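Local atomic coordinates of time interval measuring enzyme TIME (Bombyx mori, PDB entry 2E46), a protein that binds copper and zinc and probably converts superoxide radicals to hydrogen peroxide and oxygen, as in other Cu-Zn superoxide dismutases. Residues V52-D57 and I118-V123; P45-F50 and N91-E96; N23-Q28 and H35-I40; G39-P44 and N97-I102. One frame throughout, in Å; residues are numbered along the deposited sequence.

Contact 1: residues V52-D57 and I118-V123. With CU (copper (II) ion), chain B.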
loop_
_atom_site.group_PDB
_atom_site.type_symbol
_atom_site.label_atom_id
_atom_site.label_comp_id
_atom_site.label_asym_id
_atom_site.label_seq_id
_atom_site.Cartn_x
_atom_site.Cartn_y
_atom_site.Cartn_z
ATOM N N VAL A 52 10.095 -5.560 -6.739
ATOM C CA VAL A 52 8.985 -5.713 -5.770
ATOM C C VAL A 52 9.354 -6.694 -4.635
ATOM O O VAL A 52 9.771 -7.815 -4.874
ATOM C CB VAL A 52 7.494 -5.727 -6.407
ATOM C CG1 VAL A 52 7.505 -5.864 -7.787
ATOM C CG2 VAL A 52 6.472 -6.639 -5.684
ATOM N N HIS A 53 9.349 -6.165 -3.446
ATOM C CA HIS A 53 9.522 -6.920 -2.233
ATOM C C HIS A 53 8.137 -7.488 -1.682
ATOM O O HIS A 53 7.082 -7.003 -2.029
ATOM C CB HIS A 53 10.306 -6.094 -1.224
ATOM C CG HIS A 53 11.792 -5.941 -1.588
ATOM N ND1 HIS A 53 12.819 -6.326 -0.735
ATOM C CD2 HIS A 53 12.413 -5.541 -2.736
ATOM C CE1 HIS A 53 13.990 -6.134 -1.312
ATOM N NE2 HIS A 53 13.780 -5.616 -2.517
ATOM N N GLU A 54 8.182 -8.539 -0.867
ATOM C CA GLU A 54 7.070 -9.376 -0.594
ATOM C C GLU A 54 5.999 -8.675 0.184
ATOM O O GLU A 54 4.818 -8.905 -0.115
ATOM C CB GLU A 54 7.522 -10.592 0.187
ATOM C CG GLU A 54 6.205 -11.542 0.486
ATOM C CD GLU A 54 6.530 -12.848 1.283
ATOM O OE1 GLU A 54 5.797 -13.908 1.178
ATOM O OE2 GLU A 54 7.584 -12.889 1.917
ATOM N N LYS A 55 6.400 -7.869 1.191
ATOM C CA LYS A 55 5.436 -7.285 2.187
ATOM C C LYS A 55 5.206 -5.798 1.956
ATOM O O LYS A 55 6.101 -5.058 1.638
ATOM C CB LYS A 55 5.943 -7.445 3.655
ATOM C CG LYS A 55 6.295 -8.885 4.116
ATOM C CD LYS A 55 5.046 -9.726 3.908
ATOM C CE LYS A 55 5.083 -11.163 4.623
ATOM N NZ LYS A 55 3.858 -11.903 3.956
ATOM N N GLY A 56 3.980 -5.346 2.048
ATOM C CA GLY A 56 3.743 -3.881 2.077
ATOM C C GLY A 56 3.897 -3.399 3.480
ATOM O O GLY A 56 3.059 -2.599 3.954
ATOM N N ASP A 57 4.970 -3.854 4.147
ATOM C CA ASP A 57 5.167 -3.448 5.568
ATOM C C ASP A 57 6.254 -2.383 5.842
ATOM O O ASP A 57 7.463 -2.706 5.842
ATOM C CB ASP A 57 5.450 -4.662 6.465
ATOM C CG ASP A 57 5.562 -4.269 8.010
ATOM O OD1 ASP A 57 5.453 -3.071 8.433
ATOM O OD2 ASP A 57 5.705 -5.193 8.803
ATOM N N ILE A 118 -0.456 -6.000 -5.662
ATOM C CA ILE A 118 -1.094 -5.009 -4.864
ATOM C C ILE A 118 -0.843 -5.204 -3.389
ATOM O O ILE A 118 -0.880 -6.315 -2.907
ATOM C CB ILE A 118 -2.188 -4.286 -5.657
ATOM C CG1 ILE A 118 -3.414 -3.972 -4.802
ATOM C CG2 ILE A 118 -2.711 -5.075 -6.857
ATOM C CD1 ILE A 118 -3.088 -3.870 -3.312
ATOM N N GLY A 119 -0.460 -4.151 -2.652
ATOM C CA GLY A 119 -0.181 -4.360 -1.182
ATOM C C GLY A 119 1.234 -4.776 -0.862
ATOM O O GLY A 119 1.581 -4.950 0.362
ATOM N N ARG A 120 2.027 -4.998 -1.927
ATOM C CA ARG A 120 3.455 -5.360 -1.815
ATOM C C ARG A 120 4.286 -4.098 -1.911
ATOM O O ARG A 120 3.733 -3.024 -1.808
ATOM C CB ARG A 120 3.859 -6.521 -2.775
ATOM C CG ARG A 120 3.036 -7.727 -2.423
ATOM C CD ARG A 120 3.514 -8.867 -3.202
ATOM N NE ARG A 120 2.531 -9.960 -3.152
ATOM C CZ ARG A 120 2.319 -10.832 -2.134
ATOM N NH1 ARG A 120 1.417 -11.744 -2.286
ATOM N NH2 ARG A 120 2.935 -10.800 -0.994
ATOM N N ALA A 121 5.598 -4.177 -1.936
ATOM C CA ALA A 121 6.334 -2.897 -1.779
ATOM C C ALA A 121 7.221 -2.636 -3.012
ATOM O O ALA A 121 7.814 -3.545 -3.537
ATOM C CB ALA A 121 7.119 -2.855 -0.439
ATOM N N VAL A 122 7.206 -1.440 -3.577
ATOM C CA VAL A 122 8.355 -1.180 -4.503
ATOM C C VAL A 122 9.629 -0.823 -3.674
ATOM O O VAL A 122 9.596 0.072 -2.869
ATOM C CB VAL A 122 8.046 -0.018 -5.489
ATOM C CG1 VAL A 122 9.340 0.454 -6.158
ATOM C CG2 VAL A 122 6.992 -0.491 -6.570
ATOM N N VAL A 123 10.732 -1.491 -3.861
ATOM C CA VAL A 123 11.983 -0.991 -3.285
ATOM C C VAL A 123 13.078 -0.511 -4.268
ATOM O O VAL A 123 13.731 -1.335 -4.961
ATOM C CB VAL A 123 12.721 -2.036 -2.386
ATOM C CG1 VAL A 123 13.945 -1.393 -1.821
ATOM C CG2 VAL A 123 11.797 -2.604 -1.230
HETATM CU CU CU B . 15.594 -5.564 -3.500
#
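His53 and Ala121 form an antiparallel hydrogen-bonded pair, His53 N giving to Ala121 O at 3.0 Å and Ala121 N giving to His53 O at 3.2 Å, the second nearly straight at 172°. The imidazole of His53 is a copper ligand through NE2, 2.1 Å from the ion. Val123 lays its CG2 methyl over one face of that ring, 3.4 Å from His53 CG, a CH-pi contact suited to a branched, apolar residue that can press on a metal ligand without competing for the metal. ND1, the second ring nitrogen, bonds to Gly66 O, which should fix the ring's rotation. Arg120, extended from CG to NE, passes its CG and CD beside Glu54 O, and its NH2 donates to the same oxygen at 2.8 Å, close to the guanidinium plane. A small residue suits the place of Ala121, whose CB already lies 3.2 Å from Lys55 O. His51, His68 and His125 complete the copper site, His68 also binding zinc, as in other Cu-Zn superoxide dismutases. The backbone pairing joins strand 46-53 to strand 121-125, which strand 148-156 flanks on its other edge, while Lys55 makes a salt bridge to the C-terminal carboxylate of Leu157 of the second subunit.

Contact 2: residues P45-F50 and N91-E96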
loop_
_atom_site.group_PDB
_atom_site.type_symbol
_atom_site.label_atom_id
_atom_site.label_comp_id
_atom_site.label_asym_id
_atom_site.label_seq_id
_atom_site.Cartn_x
_atom_site.Cartn_y
_atom_site.Cartn_z
ATOM N N PRO A 45 23.242 10.413 -11.647
ATOM C CA PRO A 45 23.282 9.426 -12.752
ATOM C C PRO A 45 23.887 8.033 -12.439
ATOM O O PRO A 45 24.899 7.878 -11.782
ATOM C CB PRO A 45 24.000 10.182 -13.908
ATOM C CG PRO A 45 24.660 11.372 -13.177
ATOM C CD PRO A 45 23.782 11.728 -12.055
ATOM N N GLY A 46 23.191 7.006 -12.906
ATOM C CA GLY A 46 23.668 5.641 -12.761
ATOM C C GLY A 46 22.482 4.682 -12.794
ATOM O O GLY A 46 21.316 5.104 -12.920
ATOM N N GLU A 47 22.832 3.401 -12.759
ATOM C CA GLU A 47 21.937 2.308 -12.521
ATOM C C GLU A 47 21.640 2.005 -11.025
ATOM O O GLU A 47 22.599 1.873 -10.240
ATOM C CB GLU A 47 22.567 1.095 -13.109
ATOM C CG GLU A 47 22.543 1.142 -14.569
ATOM C CD GLU A 47 22.847 -0.191 -15.169
ATOM O OE1 GLU A 47 23.728 -0.948 -14.604
ATOM O OE2 GLU A 47 22.150 -0.487 -16.163
ATOM N N TYR A 48 20.346 1.865 -10.641
ATOM C CA TYR A 48 19.909 1.241 -9.314
ATOM C C TYR A 48 18.830 0.058 -9.359
ATOM O O TYR A 48 17.885 0.053 -10.206
ATOM C CB TYR A 48 19.419 2.323 -8.386
ATOM C CG TYR A 48 20.310 3.523 -8.435
ATOM C CD1 TYR A 48 20.428 4.295 -9.622
ATOM C CD2 TYR A 48 21.058 3.925 -7.307
ATOM C CE1 TYR A 48 21.254 5.445 -9.666
ATOM C CE2 TYR A 48 21.930 5.092 -7.357
ATOM C CZ TYR A 48 21.999 5.836 -8.543
ATOM O OH TYR A 48 22.804 6.948 -8.613
ATOM N N GLY A 49 19.038 -0.928 -8.473
ATOM C CA GLY A 49 18.172 -2.140 -8.297
ATOM C C GLY A 49 16.766 -1.680 -7.975
ATOM O O GLY A 49 16.581 -0.776 -7.148
ATOM N N PHE A 50 15.796 -2.218 -8.717
ATOM C CA PHE A 50 14.404 -1.817 -8.618
ATOM C C PHE A 50 13.573 -3.056 -8.500
ATOM O O PHE A 50 13.544 -3.870 -9.428
ATOM C CB PHE A 50 14.019 -1.119 -9.859
ATOM C CG PHE A 50 12.672 -0.536 -9.824
ATOM C CD1 PHE A 50 11.706 -0.978 -10.724
ATOM C CD2 PHE A 50 12.371 0.496 -8.985
ATOM C CE1 PHE A 50 10.490 -0.442 -10.766
ATOM C CE2 PHE A 50 11.132 1.039 -9.044
ATOM C CZ PHE A 50 10.176 0.543 -9.956
ATOM N N ASN A 91 17.032 -2.957 -13.199
ATOM C CA ASN A 91 17.600 -1.630 -12.781
ATOM C C ASN A 91 16.873 -0.484 -13.398
ATOM O O ASN A 91 16.498 -0.551 -14.586
ATOM C CB ASN A 91 19.101 -1.471 -13.146
ATOM C CG ASN A 91 20.028 -2.419 -12.347
ATOM O OD1 ASN A 91 20.591 -3.383 -12.893
ATOM N ND2 ASN A 91 20.188 -2.147 -11.056
ATOM N N VAL A 92 16.644 0.551 -12.596
ATOM C CA VAL A 92 16.396 1.840 -13.136
ATOM C C VAL A 92 17.686 2.702 -13.445
ATOM O O VAL A 92 18.755 2.441 -12.916
ATOM C CB VAL A 92 15.313 2.607 -12.342
ATOM C CG1 VAL A 92 14.040 1.771 -12.333
ATOM C CG2 VAL A 92 15.801 2.988 -10.947
ATOM N N VAL A 93 17.557 3.686 -14.347
ATOM C CA VAL A 93 18.705 4.458 -14.800
ATOM C C VAL A 93 18.417 5.941 -14.570
ATOM O O VAL A 93 17.441 6.485 -15.101
ATOM C CB VAL A 93 19.115 4.121 -16.228
ATOM C CG1 VAL A 93 20.132 5.201 -16.808
ATOM C CG2 VAL A 93 19.813 2.794 -16.207
ATOM N N PHE A 94 19.217 6.563 -13.686
ATOM C CA PHE A 94 19.128 8.063 -13.507
ATOM C C PHE A 94 20.012 8.768 -14.553
ATOM O O PHE A 94 21.131 8.330 -14.832
ATOM C CB PHE A 94 19.430 8.484 -12.064
ATOM C CG PHE A 94 18.301 8.168 -11.121
ATOM C CD1 PHE A 94 17.366 9.152 -10.789
ATOM C CD2 PHE A 94 18.122 6.865 -10.655
ATOM C CE1 PHE A 94 16.274 8.859 -9.948
ATOM C CE2 PHE A 94 17.083 6.556 -9.873
ATOM C CZ PHE A 94 16.133 7.542 -9.481
ATOM N N ASP A 95 19.464 9.814 -15.186
ATOM C CA ASP A 95 20.206 10.538 -16.232
ATOM C C ASP A 95 21.063 11.581 -15.568
ATOM O O ASP A 95 21.038 11.698 -14.334
ATOM C CB ASP A 95 19.286 11.086 -17.302
ATOM C CG ASP A 95 18.348 12.173 -16.825
ATOM O OD1 ASP A 95 17.366 12.491 -17.540
ATOM O OD2 ASP A 95 18.536 12.777 -15.765
ATOM N N GLU A 96 21.861 12.322 -16.372
ATOM C CA GLU A 96 22.738 13.411 -15.858
ATOM C C GLU A 96 21.978 14.451 -15.129
ATOM O O GLU A 96 22.539 15.105 -14.308
ATOM C CB GLU A 96 23.488 14.095 -16.990
ATOM C CG GLU A 96 24.577 13.263 -17.456
ATOM C CD GLU A 96 25.417 12.885 -16.304
ATOM O OE1 GLU A 96 26.381 12.120 -16.519
ATOM O OE2 GLU A 96 25.106 13.394 -15.181
#
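Val92 is the bump that fills the hollow over the Phe50 ring: with CG1 anti to its carbonyl carbon (chi1 -57°), it sets that methyl over one ring face, 3.7 Å from Phe50 CG. Farther along the same side, Phe94 turns its ring edge to the face of Tyr48 in an offset T-shaped pair, planes at 87° and CD2 of Phe94 3.6 Å from CE1 of Tyr48. Flat rings suit this buried side because they can interlock at right angles, and the phenol OH reaches Pro44 O. On the other face, where Glu47 and Val93 are exposed, Glu47 CG packs 3.6 Å from Val93 CG2, its carboxylate able to meet water. Gly46 has backbone angles that call for glycine, and its N and O both bond to Phe94. Pro45 rests CB and CD against Asp95 O, at 3.4 and 3.6 Å; an alanine here, without the ring, would probably leave the side of Asp95 O less filled and the backbone entering the strand freer to turn. The pair belongs to the Greek-key beta-barrel: strand 46-53 lies between strands 88-94 and 121-125, and Val92 and Phe94 pack on Ser100 of strand 99-106, the next in the chain.

Contact 3: residues N23-Q28 and H35-I40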
loop_
_atom_site.group_PDB
_atom_site.type_symbol
_atom_site.label_atom_id
_atom_site.label_comp_id
_atom_site.label_asym_id
_atom_site.label_seq_id
_atom_site.Cartn_x
_atom_site.Cartn_y
_atom_site.Cartn_z
ATOM N N ASN A 23 6.826 8.571 -8.764
ATOM C CA ASN A 23 5.575 7.848 -8.872
ATOM C C ASN A 23 5.833 6.738 -9.877
ATOM O O ASN A 23 6.506 6.978 -10.920
ATOM C CB ASN A 23 4.409 8.732 -9.379
ATOM C CG ASN A 23 3.946 9.673 -8.313
ATOM O OD1 ASN A 23 3.243 10.657 -8.554
ATOM N ND2 ASN A 23 4.405 9.413 -7.106
ATOM N N ILE A 24 5.351 5.528 -9.541
ATOM C CA ILE A 24 5.398 4.409 -10.467
ATOM C C ILE A 24 4.031 3.743 -10.538
ATOM O O ILE A 24 3.474 3.284 -9.556
ATOM C CB ILE A 24 6.474 3.402 -10.120
ATOM C CG1 ILE A 24 7.791 4.149 -9.921
ATOM C CG2 ILE A 24 6.584 2.260 -11.221
ATOM C CD1 ILE A 24 8.712 3.392 -8.962
ATOM N N THR A 25 3.502 3.763 -11.736
ATOM C CA THR A 25 2.186 3.345 -12.011
ATOM C C THR A 25 2.357 1.954 -12.667
ATOM O O THR A 25 3.390 1.658 -13.326
ATOM C CB THR A 25 1.709 4.440 -12.886
ATOM O OG1 THR A 25 0.623 5.193 -12.290
ATOM C CG2 THR A 25 1.690 4.142 -14.416
ATOM N N PHE A 26 1.407 1.082 -12.406
ATOM C CA PHE A 26 1.420 -0.320 -12.925
ATOM C C PHE A 26 0.023 -0.502 -13.491
ATOM O O PHE A 26 -0.949 -0.321 -12.724
ATOM C CB PHE A 26 1.509 -1.315 -11.777
ATOM C CG PHE A 26 2.804 -1.256 -11.031
ATOM C CD1 PHE A 26 3.844 -2.073 -11.389
ATOM C CD2 PHE A 26 3.002 -0.303 -10.086
ATOM C CE1 PHE A 26 5.059 -2.014 -10.753
ATOM C CE2 PHE A 26 4.207 -0.222 -9.404
ATOM C CZ PHE A 26 5.269 -1.062 -9.747
ATOM N N THR A 27 -0.074 -0.876 -14.748
ATOM C CA THR A 27 -1.293 -0.851 -15.504
ATOM C C THR A 27 -1.382 -2.146 -16.220
ATOM O O THR A 27 -0.401 -2.618 -16.896
ATOM C CB THR A 27 -1.307 0.240 -16.571
ATOM O OG1 THR A 27 -1.263 1.516 -15.946
ATOM C CG2 THR A 27 -2.589 0.182 -17.427
ATOM N N GLN A 28 -2.541 -2.744 -16.038
ATOM C CA GLN A 28 -2.843 -4.038 -16.623
ATOM C C GLN A 28 -3.075 -3.754 -18.118
ATOM O O GLN A 28 -3.902 -2.840 -18.464
ATOM C CB GLN A 28 -4.111 -4.645 -16.039
ATOM C CG GLN A 28 -4.686 -5.696 -16.998
ATOM C CD GLN A 28 -6.000 -6.377 -16.497
ATOM O OE1 GLN A 28 -6.730 -5.788 -15.682
ATOM N NE2 GLN A 28 -6.312 -7.626 -17.032
ATOM N N HIS A 35 2.292 -2.851 -17.563
ATOM C CA HIS A 35 2.976 -1.774 -18.211
ATOM C C HIS A 35 3.410 -0.932 -17.049
ATOM O O HIS A 35 2.544 -0.463 -16.280
ATOM C CB HIS A 35 2.014 -0.975 -19.129
ATOM C CG HIS A 35 2.692 0.081 -19.982
ATOM N ND1 HIS A 35 2.015 1.157 -20.514
ATOM C CD2 HIS A 35 3.980 0.249 -20.344
ATOM C CE1 HIS A 35 2.845 1.912 -21.217
ATOM N NE2 HIS A 35 4.052 1.415 -21.076
ATOM N N VAL A 36 4.717 -0.838 -16.814
ATOM C CA VAL A 36 5.193 -0.112 -15.585
ATOM C C VAL A 36 5.819 1.227 -16.058
ATOM O O VAL A 36 6.737 1.231 -16.891
ATOM C CB VAL A 36 6.328 -0.963 -14.949
ATOM C CG1 VAL A 36 6.990 -0.263 -13.785
ATOM C CG2 VAL A 36 5.856 -2.441 -14.565
ATOM N N GLN A 37 5.351 2.329 -15.554
ATOM C CA GLN A 37 5.718 3.634 -16.090
ATOM C C GLN A 37 5.823 4.592 -14.919
ATOM O O GLN A 37 4.889 4.700 -14.109
ATOM C CB GLN A 37 4.603 4.236 -16.955
ATOM C CG GLN A 37 4.226 3.456 -18.175
ATOM C CD GLN A 37 3.231 4.215 -18.980
ATOM O OE1 GLN A 37 2.048 4.028 -18.778
ATOM N NE2 GLN A 37 3.709 5.132 -19.871
ATOM N N GLY A 38 6.915 5.306 -14.816
ATOM C CA GLY A 38 6.878 6.451 -13.943
ATOM C C GLY A 38 8.084 7.347 -14.121
ATOM O O GLY A 38 8.824 7.299 -15.131
ATOM N N GLY A 39 8.327 8.177 -13.132
ATOM C CA GLY A 39 9.590 8.854 -13.151
ATOM C C GLY A 39 9.920 9.262 -11.774
ATOM O O GLY A 39 9.031 9.743 -11.017
ATOM N N ILE A 40 11.217 9.119 -11.487
ATOM C CA ILE A 40 11.753 9.443 -10.189
ATOM C C ILE A 40 12.971 10.395 -10.214
ATOM O O ILE A 40 13.937 10.177 -10.944
ATOM C CB ILE A 40 11.975 8.128 -9.372
ATOM C CG1 ILE A 40 12.802 7.079 -10.036
ATOM C CG2 ILE A 40 10.668 7.274 -9.452
ATOM C CD1 ILE A 40 12.298 5.619 -9.557
#
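Val36 meets two side chains of the facing strand, Ile24 and Phe26. From its CB, CG1 is placed anti to the backbone N (chi1 174°), 3.6 Å from Ile24 CG2 and also touching Phe26 CE1; CG2 is the methyl that meets Phe26 alone, 3.8 Å from its CD1 and 3.9 Å from its CE1. A beta-branched valine suits the site because it offers two methyls close to the backbone, and the phenylalanine runs beside it, pointing the same way. These residues form the buried face of a beta hairpin, strands 21-29 and 33-41, within the Greek-key barrel of Cu-Zn superoxide dismutase, and Val122 of strand 121-125 packs on both Ile24 and Phe26. The backbones are laced by Thr25 N to Gln37 O at 2.9 Å and by His35 N to Thr27 O at 2.8 Å. The opposite face carries polar residues, partly exposed. There Thr25 and Gln37 lie side by side, CG2 of the threonine 3.9 Å from CB of the glutamine, while His35 sends NE2 to Asp103 on strand 99-106. Gly38 faces Ile24 where a beta carbon would collide with Asn23 O, which explains the glycine; its CA approaches that oxygen to 3.1 Å.

Contact 4: residues G39-P44 and N97-I102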
loop_
_atom_site.group_PDB
_atom_site.type_symbol
_atom_site.label_atom_id
_atom_site.label_comp_id
_atom_site.label_asym_id
_atom_site.label_seq_id
_atom_site.Cartn_x
_atom_site.Cartn_y
_atom_site.Cartn_z
ATOM N N GLY A 39 8.327 8.177 -13.132
ATOM C CA GLY A 39 9.590 8.854 -13.151
ATOM C C GLY A 39 9.920 9.262 -11.774
ATOM O O GLY A 39 9.031 9.743 -11.017
ATOM N N ILE A 40 11.217 9.119 -11.487
ATOM C CA ILE A 40 11.753 9.443 -10.189
ATOM C C ILE A 40 12.971 10.395 -10.214
ATOM O O ILE A 40 13.937 10.177 -10.944
ATOM C CB ILE A 40 11.975 8.128 -9.372
ATOM C CG1 ILE A 40 12.802 7.079 -10.036
ATOM C CG2 ILE A 40 10.668 7.274 -9.452
ATOM C CD1 ILE A 40 12.298 5.619 -9.557
ATOM N N THR A 41 12.914 11.488 -9.486
ATOM C CA THR A 41 14.122 12.383 -9.374
ATOM C C THR A 41 14.797 12.148 -8.064
ATOM O O THR A 41 14.146 11.926 -7.053
ATOM C CB THR A 41 13.785 13.910 -9.356
ATOM O OG1 THR A 41 13.124 14.244 -8.120
ATOM C CG2 THR A 41 12.852 14.317 -10.477
ATOM N N GLY A 42 16.114 12.215 -8.065
ATOM C CA GLY A 42 16.816 12.637 -6.851
ATOM C C GLY A 42 17.946 11.716 -6.634
ATOM O O GLY A 42 18.422 11.656 -5.542
ATOM N N LEU A 43 18.384 10.963 -7.619
ATOM C CA LEU A 43 19.653 10.245 -7.480
ATOM C C LEU A 43 20.700 10.684 -8.543
ATOM O O LEU A 43 20.288 11.149 -9.624
ATOM C CB LEU A 43 19.437 8.747 -7.550
ATOM C CG LEU A 43 18.964 8.145 -6.214
ATOM C CD1 LEU A 43 19.129 6.548 -6.104
ATOM C CD2 LEU A 43 19.649 8.917 -5.028
ATOM N N PRO A 44 22.044 10.586 -8.246
ATOM C CA PRO A 44 23.021 11.010 -9.303
ATOM C C PRO A 44 22.711 10.116 -10.439
ATOM O O PRO A 44 21.965 9.173 -10.212
ATOM C CB PRO A 44 24.416 10.602 -8.727
ATOM C CG PRO A 44 24.121 9.615 -7.648
ATOM C CD PRO A 44 22.775 10.138 -7.044
ATOM N N ASN A 97 20.708 14.624 -15.473
ATOM C CA ASN A 97 19.808 15.496 -14.780
ATOM C C ASN A 97 19.231 14.802 -13.511
ATOM O O ASN A 97 18.254 15.273 -12.968
ATOM C CB ASN A 97 18.644 15.883 -15.719
ATOM C CG ASN A 97 17.934 17.221 -15.292
ATOM O OD1 ASN A 97 18.552 18.061 -14.607
ATOM N ND2 ASN A 97 16.662 17.424 -15.713
ATOM N N HIS A 98 19.776 13.692 -13.043
ATOM C CA HIS A 98 19.146 13.112 -11.856
ATOM C C HIS A 98 17.640 12.650 -11.957
ATOM O O HIS A 98 16.878 12.777 -10.973
ATOM C CB HIS A 98 19.280 14.125 -10.683
ATOM C CG HIS A 98 20.691 14.308 -10.228
ATOM N ND1 HIS A 98 21.692 14.740 -11.077
ATOM C CD2 HIS A 98 21.286 14.056 -9.040
ATOM C CE1 HIS A 98 22.842 14.761 -10.426
ATOM N NE2 HIS A 98 22.626 14.340 -9.193
ATOM N N TYR A 99 17.218 12.138 -13.119
ATOM C CA TYR A 99 15.828 11.803 -13.359
ATOM C C TYR A 99 15.853 10.496 -14.033
ATOM O O TYR A 99 16.642 10.345 -14.946
ATOM C CB TYR A 99 15.118 12.809 -14.241
ATOM C CG TYR A 99 13.713 12.367 -14.681
ATOM C CD1 TYR A 99 12.680 12.415 -13.781
ATOM C CD2 TYR A 99 13.445 11.887 -15.984
ATOM C CE1 TYR A 99 11.432 12.032 -14.095
ATOM C CE2 TYR A 99 12.130 11.483 -16.352
ATOM C CZ TYR A 99 11.127 11.592 -15.367
ATOM O OH TYR A 99 9.778 11.247 -15.546
ATOM N N SER A 100 15.114 9.531 -13.434
ATOM C CA SER A 100 14.739 8.240 -14.023
ATOM C C SER A 100 13.371 8.235 -14.753
ATOM O O SER A 100 12.302 8.461 -14.147
ATOM C CB SER A 100 14.713 7.129 -12.998
ATOM O OG SER A 100 15.244 5.908 -13.526
ATOM N N ARG A 101 13.434 7.936 -16.066
ATOM C CA ARG A 101 12.280 7.527 -16.772
ATOM C C ARG A 101 12.136 6.020 -16.596
ATOM O O ARG A 101 13.029 5.193 -16.990
ATOM C CB ARG A 101 12.288 7.875 -18.278
ATOM C CG ARG A 101 10.822 7.783 -18.775
ATOM C CD ARG A 101 10.690 7.167 -20.146
ATOM N NE ARG A 101 9.327 7.330 -20.687
ATOM C CZ ARG A 101 8.979 6.892 -21.891
ATOM N NH1 ARG A 101 9.884 6.296 -22.649
ATOM N NH2 ARG A 101 7.735 7.073 -22.351
ATOM N N ILE A 102 10.980 5.652 -16.042
ATOM C CA ILE A 102 10.630 4.251 -16.034
ATOM C C ILE A 102 9.588 3.996 -17.060
ATOM O O ILE A 102 8.498 4.651 -17.101
ATOM C CB ILE A 102 10.228 3.819 -14.661
ATOM C CG1 ILE A 102 11.435 4.034 -13.786
ATOM C CG2 ILE A 102 9.877 2.307 -14.611
ATOM C CD1 ILE A 102 11.082 4.017 -12.331
#
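Ile40 and Ser100 face each other on strands 33-41 and 99-106, an antiparallel pair of the Greek-key barrel of Cu-Zn superoxide dismutases. Ile40 N gives to Ser100 O at 2.9 Å, in the carbonyl plane and on a lone pair. On the inner face, Ile40 CG1 packs 3.5 Å from Ser100 CB, a neighbour small enough to admit the branched chain, and the CD1 methyls of Ile40 and Ile102 also meet. On the outer face, with CG anti to the backbone N (chi1 171°), the Tyr99 ring runs along the strand pair toward Gly39, and its OH comes 3.4 Å from Gly39 CA, where a beta carbon would strike the hydroxyl. Thr41 sets its CG2 methyl at the ring's edge, 3.8 Å from Tyr99 CD1. A serine in place of the tyrosine would probably leave Gly39 CA without the hydroxyl and ring that lie against it, and the Thr41 methyl without its neighbour. Beyond the strand, Gly42 N bonds to His98 O at 3.1 Å. Farther out, Ser100 OG bonds to Val93 O and Asp95 OD2 takes the Tyr99 N-H, so the preceding turn positions this strand. At the far end, Pro44 CA sits over one face of the His98 imidazole, 3.4 Å from NE2.

Overall arrangement
Contact 1 is the most buried of the four and the only one to include a copper ligand; contacts 2, 3 and 4 are partly buried, with polar or charged side chains on their outward faces. Strand 46-53 is shared by contacts 1 and 2, strand 33-41 by contacts 3 and 4. Inside the barrel, Val122 of contact 1 touches Phe50 of contact 2. Contacts 2 and 4, with centres about 7 Å apart, lie on one side of the chain's centre. Chemistry follows place: metal ligation in contact 1, aromatic rings in contact 2, a backbone ladder with an apolar inner and a polar outer face in contact 3, and an isoleucine pair inside with tyrosine, threonine and histidine outside in contact 4.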